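Local coordinates for protein salicylate 5-hydroxylase, large oxygenase component (Ralstonia sp., PDB 7C8Z) that hydroxylates salicylate at its 5-position to give gentisate, as the iron-containing oxygenase component of an NADH-dependent multicomponent enzyme, at residues N237-F251 and G383-W395. Sequence-based numbering, arbitrary orientation.
Sequences NIKDPYHPGLLHTWF and GFVSADDGEVIEW. With FE (Fe (III) ion), chain J.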
loop_
_atom_site.group_PDB
_atom_site.type_symbol
_atom_site.label_atom_id
_atom_site.label_comp_id
_atom_site.label_asym_id
_atom_site.label_seq_id
_atom_site.Cartn_x
_atom_site.Cartn_y
_atom_site.Cartn_z
ATOM N N ASN A 237 -13.497 22.148 -10.849
ATOM C CA ASN A 237 -14.539 21.327 -11.456
ATOM C C ASN A 237 -15.922 21.901 -11.186
ATOM O O ASN A 237 -16.815 21.789 -12.033
ATOM C CB ASN A 237 -14.441 19.887 -10.947
ATOM C CG ASN A 237 -15.344 18.936 -11.710
ATOM O OD1 ASN A 237 -14.997 18.464 -12.791
ATOM N ND2 ASN A 237 -16.511 18.653 -11.151
ATOM N N ILE A 238 -16.109 22.557 -10.039
ATOM C CA ILE A 238 -17.386 23.189 -9.744
ATOM C C ILE A 238 -17.364 24.672 -10.076
ATOM O O ILE A 238 -18.376 25.365 -9.906
ATOM C CB ILE A 238 -17.795 22.924 -8.281
ATOM C CG1 ILE A 238 -17.535 21.461 -7.943
ATOM C CG2 ILE A 238 -19.278 23.195 -8.054
ATOM C CD1 ILE A 238 -18.366 20.502 -8.779
ATOM N N LYS A 239 -16.236 25.173 -10.577
ATOM C CA LYS A 239 -16.169 26.449 -11.270
ATOM C C LYS A 239 -16.110 26.266 -12.787
ATOM O O LYS A 239 -15.808 27.219 -13.511
ATOM C CB LYS A 239 -14.962 27.251 -10.774
ATOM C CG LYS A 239 -15.009 27.585 -9.287
ATOM C CD LYS A 239 -13.671 28.105 -8.777
ATOM C CE LYS A 239 -13.714 28.404 -7.282
ATOM N NZ LYS A 239 -14.860 29.279 -6.880
ATOM N N ASP A 240 -16.409 25.059 -13.276
ATOM C CA ASP A 240 -16.368 24.724 -14.697
ATOM C C ASP A 240 -17.798 24.580 -15.201
ATOM O O ASP A 240 -18.435 23.541 -14.972
ATOM C CB ASP A 240 -15.589 23.422 -14.905
ATOM C CG ASP A 240 -15.263 23.147 -16.361
ATOM O OD1 ASP A 240 -15.926 23.710 -17.257
ATOM O OD2 ASP A 240 -14.337 22.345 -16.608
ATOM N N PRO A 241 -18.334 25.562 -15.914
ATOM C CA PRO A 241 -19.772 25.556 -16.218
ATOM C C PRO A 241 -20.158 24.815 -17.490
ATOM O O PRO A 241 -21.320 24.428 -17.639
ATOM C CB PRO A 241 -20.112 27.050 -16.330
ATOM C CG PRO A 241 -18.781 27.788 -16.396
ATOM C CD PRO A 241 -17.673 26.775 -16.415
ATOM N N TYR A 242 -19.231 24.629 -18.426
ATOM C CA TYR A 242 -19.585 24.059 -19.718
ATOM C C TYR A 242 -19.103 22.628 -19.911
ATOM O O TYR A 242 -19.385 22.030 -20.954
ATOM C CB TYR A 242 -19.070 24.958 -20.848
ATOM C CG TYR A 242 -17.637 24.741 -21.280
ATOM C CD1 TYR A 242 -16.578 24.972 -20.412
ATOM C CD2 TYR A 242 -17.345 24.345 -22.581
ATOM C CE1 TYR A 242 -15.265 24.795 -20.827
ATOM C CE2 TYR A 242 -16.045 24.164 -23.003
ATOM C CZ TYR A 242 -15.009 24.389 -22.127
ATOM O OH TYR A 242 -13.717 24.204 -22.566
ATOM N N HIS A 243 -18.380 22.070 -18.952
ATOM C CA HIS A 243 -18.071 20.644 -18.962
ATOM C C HIS A 243 -19.278 19.735 -18.708
ATOM O O HIS A 243 -19.360 18.674 -19.339
ATOM C CB HIS A 243 -16.957 20.343 -17.948
ATOM C CG HIS A 243 -17.450 19.910 -16.601
ATOM N ND1 HIS A 243 -17.533 20.771 -15.529
ATOM C CD2 HIS A 243 -17.876 18.706 -16.149
ATOM C CE1 HIS A 243 -17.997 20.120 -14.478
ATOM N NE2 HIS A 243 -18.215 18.866 -14.828
ATOM N N PRO A 244 -20.240 20.088 -17.828
ATOM C CA PRO A 244 -21.311 19.115 -17.522
ATOM C C PRO A 244 -22.104 18.653 -18.730
ATOM O O PRO A 244 -22.452 17.469 -18.817
ATOM C CB PRO A 244 -22.196 19.878 -16.524
ATOM C CG PRO A 244 -21.295 20.873 -15.905
ATOM C CD PRO A 244 -20.404 21.313 -17.020
ATOM N N GLY A 245 -22.397 19.545 -19.672
ATOM C CA GLY A 245 -23.115 19.130 -20.862
ATOM C C GLY A 245 -22.286 18.331 -21.843
ATOM O O GLY A 245 -22.834 17.841 -22.838
ATOM N N LEU A 246 -20.985 18.195 -21.592
ATOM C CA LEU A 246 -20.083 17.464 -22.470
ATOM C C LEU A 246 -19.449 16.250 -21.816
ATOM O O LEU A 246 -19.141 15.282 -22.516
ATOM C CB LEU A 246 -18.967 18.389 -22.985
ATOM C CG LEU A 246 -19.408 19.671 -23.702
ATOM C CD1 LEU A 246 -18.208 20.563 -23.998
ATOM C CD2 LEU A 246 -20.170 19.349 -24.975
ATOM N N LEU A 247 -19.250 16.272 -20.498
ATOM C CA LEU A 247 -18.639 15.153 -19.791
ATOM C C LEU A 247 -19.695 14.165 -19.306
ATOM O O LEU A 247 -19.620 12.973 -19.618
ATOM C CB LEU A 247 -17.799 15.672 -18.617
ATOM C CG LEU A 247 -17.253 14.648 -17.617
ATOM C CD1 LEU A 247 -16.006 14.006 -18.180
ATOM C CD2 LEU A 247 -16.953 15.306 -16.277
ATOM N N HIS A 248 -20.684 14.648 -18.550
ATOM C CA HIS A 248 -21.765 13.811 -18.027
ATOM C C HIS A 248 -22.799 13.599 -19.124
ATOM O O HIS A 248 -23.679 14.436 -19.334
ATOM C CB HIS A 248 -22.410 14.452 -16.802
ATOM C CG HIS A 248 -21.432 14.903 -15.766
ATOM N ND1 HIS A 248 -20.353 14.140 -15.376
ATOM C CD2 HIS A 248 -21.372 16.041 -15.035
ATOM C CE1 HIS A 248 -19.669 14.790 -14.452
ATOM N NE2 HIS A 248 -20.267 15.945 -14.226
ATOM N N THR A 249 -22.720 12.461 -19.817
ATOM C CA THR A 249 -23.668 12.149 -20.881
ATOM C C THR A 249 -24.994 11.631 -20.342
ATOM O O THR A 249 -25.740 10.970 -21.075
ATOM C CB THR A 249 -23.066 11.138 -21.860
ATOM O OG1 THR A 249 -22.276 10.183 -21.142
ATOM C CG2 THR A 249 -22.199 11.850 -22.904
ATOM N N TRP A 250 -25.302 11.947 -19.085
ATOM C CA TRP A 250 -26.551 11.567 -18.440
ATOM C C TRP A 250 -27.366 12.836 -18.251
ATOM O O TRP A 250 -27.903 13.089 -17.170
ATOM C CB TRP A 250 -26.284 10.878 -17.095
ATOM C CG TRP A 250 -27.230 9.747 -16.741
ATOM C CD1 TRP A 250 -27.016 8.409 -16.930
ATOM C CD2 TRP A 250 -28.520 9.859 -16.115
ATOM N NE1 TRP A 250 -28.094 7.686 -16.476
ATOM C CE2 TRP A 250 -29.029 8.551 -15.970
ATOM C CE3 TRP A 250 -29.293 10.937 -15.670
ATOM C CZ2 TRP A 250 -30.276 8.293 -15.398
ATOM C CZ3 TRP A 250 -30.530 10.679 -15.103
ATOM C CH2 TRP A 250 -31.010 9.367 -14.972
ATOM N N PHE A 251 -27.440 13.646 -19.303
ATOM C CA PHE A 251 -28.160 14.911 -19.274
ATOM C C PHE A 251 -28.993 15.046 -20.550
ATOM O O PHE A 251 -28.573 14.618 -21.630
ATOM C CB PHE A 251 -27.188 16.093 -19.143
ATOM C CG PHE A 251 -26.657 16.304 -17.745
ATOM C CD1 PHE A 251 -27.388 15.907 -16.637
ATOM C CD2 PHE A 251 -25.421 16.903 -17.541
ATOM C CE1 PHE A 251 -26.898 16.096 -15.349
ATOM C CE2 PHE A 251 -24.925 17.096 -16.256
ATOM C CZ PHE A 251 -25.666 16.692 -15.158
ATOM N N GLY A 383 -22.244 7.819 -8.351
ATOM C CA GLY A 383 -23.370 8.390 -9.057
ATOM C C GLY A 383 -23.218 8.357 -10.565
ATOM O O GLY A 383 -22.117 8.307 -11.114
ATOM N N PHE A 384 -24.371 8.396 -11.242
ATOM C CA PHE A 384 -24.388 8.451 -12.700
ATOM C C PHE A 384 -23.653 9.677 -13.229
ATOM O O PHE A 384 -23.112 9.645 -14.339
ATOM C CB PHE A 384 -25.831 8.445 -13.210
ATOM C CG PHE A 384 -26.512 7.109 -13.093
ATOM C CD1 PHE A 384 -26.104 6.041 -13.871
ATOM C CD2 PHE A 384 -27.558 6.924 -12.205
ATOM C CE1 PHE A 384 -26.727 4.812 -13.766
ATOM C CE2 PHE A 384 -28.183 5.695 -12.093
ATOM C CZ PHE A 384 -27.770 4.640 -12.875
ATOM N N VAL A 385 -23.591 10.745 -12.441
ATOM C CA VAL A 385 -22.968 11.988 -12.857
ATOM C C VAL A 385 -21.635 12.218 -12.154
ATOM O O VAL A 385 -20.682 12.697 -12.770
ATOM C CB VAL A 385 -23.935 13.172 -12.617
ATOM C CG1 VAL A 385 -23.192 14.506 -12.588
ATOM C CG2 VAL A 385 -25.044 13.182 -13.667
ATOM N N SER A 386 -21.527 11.840 -10.879
ATOM C CA SER A 386 -20.420 12.332 -10.067
ATOM C C SER A 386 -19.135 11.517 -10.203
ATOM O O SER A 386 -18.050 12.056 -9.958
ATOM C CB SER A 386 -20.850 12.386 -8.603
ATOM O OG SER A 386 -21.734 13.470 -8.385
ATOM N N ALA A 387 -19.212 10.238 -10.579
ATOM C CA ALA A 387 -17.994 9.432 -10.686
ATOM C C ALA A 387 -17.043 9.979 -11.749
ATOM O O ALA A 387 -15.815 9.975 -11.558
ATOM C CB ALA A 387 -18.355 7.976 -10.984
ATOM N N ASP A 388 -17.597 10.455 -12.871
ATOM C CA ASP A 388 -16.792 11.080 -13.919
ATOM C C ASP A 388 -15.894 12.177 -13.360
ATOM O O ASP A 388 -14.759 12.353 -13.817
ATOM C CB ASP A 388 -17.700 11.644 -15.013
ATOM C CG ASP A 388 -18.550 10.576 -15.681
ATOM O OD1 ASP A 388 -18.071 9.432 -15.821
ATOM O OD2 ASP A 388 -19.695 10.885 -16.078
ATOM N N ASP A 389 -16.388 12.930 -12.374
ATOM C CA ASP A 389 -15.632 14.066 -11.857
ATOM C C ASP A 389 -14.337 13.607 -11.202
ATOM O O ASP A 389 -13.250 14.104 -11.527
ATOM C CB ASP A 389 -16.490 14.858 -10.873
ATOM C CG ASP A 389 -17.679 15.513 -11.541
ATOM O OD1 ASP A 389 -17.493 16.113 -12.625
ATOM O OD2 ASP A 389 -18.800 15.423 -10.992
ATOM N N GLY A 390 -14.436 12.670 -10.260
ATOM C CA GLY A 390 -13.237 12.115 -9.659
ATOM C C GLY A 390 -12.313 11.488 -10.685
ATOM O O GLY A 390 -11.086 11.636 -10.605
ATOM N N GLU A 391 -12.885 10.792 -11.675
ATOM C CA GLU A 391 -12.037 10.168 -12.689
ATOM C C GLU A 391 -11.210 11.212 -13.436
ATOM O O GLU A 391 -9.980 11.094 -13.536
ATOM C CB GLU A 391 -12.888 9.351 -13.661
ATOM C CG GLU A 391 -13.728 8.240 -13.017
ATOM C CD GLU A 391 -12.929 7.013 -12.594
ATOM O OE1 GLU A 391 -11.776 7.154 -12.130
ATOM O OE2 GLU A 391 -13.467 5.895 -12.733
ATOM N N VAL A 392 -11.866 12.265 -13.938
ATOM C CA VAL A 392 -11.144 13.253 -14.739
ATOM C C VAL A 392 -10.183 14.050 -13.871
ATOM O O VAL A 392 -9.133 14.491 -14.353
ATOM C CB VAL A 392 -12.102 14.181 -15.520
ATOM C CG1 VAL A 392 -13.035 13.364 -16.393
ATOM C CG2 VAL A 392 -12.883 15.111 -14.586
ATOM N N ILE A 393 -10.498 14.238 -12.587
ATOM C CA ILE A 393 -9.572 14.950 -11.710
ATOM C C ILE A 393 -8.296 14.136 -11.516
ATOM O O ILE A 393 -7.177 14.663 -11.614
ATOM C CB ILE A 393 -10.263 15.291 -10.379
ATOM C CG1 ILE A 393 -11.235 16.451 -10.594
ATOM C CG2 ILE A 393 -9.246 15.639 -9.296
ATOM C CD1 ILE A 393 -11.950 16.878 -9.352
ATOM N N GLU A 394 -8.441 12.831 -11.275
ATOM C CA GLU A 394 -7.262 11.977 -11.163
ATOM C C GLU A 394 -6.444 11.996 -12.451
ATOM O O GLU A 394 -5.216 12.152 -12.418
ATOM C CB GLU A 394 -7.681 10.547 -10.815
ATOM C CG GLU A 394 -6.511 9.604 -10.603
ATOM C CD GLU A 394 -6.933 8.254 -10.052
ATOM O OE1 GLU A 394 -8.151 7.982 -10.008
ATOM O OE2 GLU A 394 -6.042 7.469 -9.659
ATOM N N TRP A 395 -7.115 11.865 -13.602
ATOM C CA TRP A 395 -6.386 11.792 -14.868
ATOM C C TRP A 395 -5.690 13.114 -15.182
ATOM O O TRP A 395 -4.577 13.127 -15.727
ATOM C CB TRP A 395 -7.333 11.381 -15.999
ATOM C CG TRP A 395 -8.093 10.111 -15.709
ATOM C CD1 TRP A 395 -7.787 9.170 -14.770
ATOM C CD2 TRP A 395 -9.290 9.652 -16.355
ATOM N NE1 TRP A 395 -8.714 8.158 -14.790
ATOM C CE2 TRP A 395 -9.650 8.432 -15.751
ATOM C CE3 TRP A 395 -10.092 10.155 -17.381
ATOM C CZ2 TRP A 395 -10.771 7.702 -16.148
ATOM C CZ3 TRP A 395 -11.207 9.431 -17.770
ATOM C CH2 TRP A 395 -11.534 8.220 -17.157
HETATM FE FE FE J . -19.096 17.510 -13.204
HETATM O O HOH W 1 -21.289 17.855 -12.819
#
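His248 and Asp389 meet at the iron, which joins loop and helix. The metal is held by NE2 of His243, NE2 of His248 and OD1 of Asp389, the last at 2.2 Å, with a water as fourth ligand. The Asp389 carboxylate stands nearly perpendicular to both imidazoles, with planes 84° apart in each case. Its OD1 also accepts a weak hydrogen bond from Asn237 ND2, 3.1 Å away, so metal and amide share one oxygen. Asn237 gets there with CG anti to its backbone nitrogen (chi1 -170°).

The second nitrogen of each histidine has an acceptor. His248 ND1 gives a long, weak but fairly straight bond to Asp388 OD2 (3.4 Å, 166° at the hydrogen). Ring and carboxylate are nearly coplanar there, which, together with the bond from NE2 to the iron, is consistent with a fixed ring orientation. His243 ND1 donates to the backbone O of Asp240, 3.0 Å away, from above the carbonyl plane. Asp240 OD2 in turn bonds His133 and Arg113 of a second subunit, both in that subunit's Rieske cluster pocket.

Apolar contacts flank the metal site. Val385 CG1 lies over a face of the His248 ring, 3.6 Å from its centroid, while CG2 touches Phe251 CE1 and CZ. Leu247 CD1 and Val392 CG1 touch tip to tip at 3.5 Å. Farther out, the five-membered ring of Trp250 and the Phe384 ring form an offset stack, centroids 4.6 Å apart.

This is the two-histidine, one-carboxylate facial triad of the mononuclear iron site in Rieske oxygenase catalytic domains, with an aspartate linking it to the neighbouring subunit's Rieske centre.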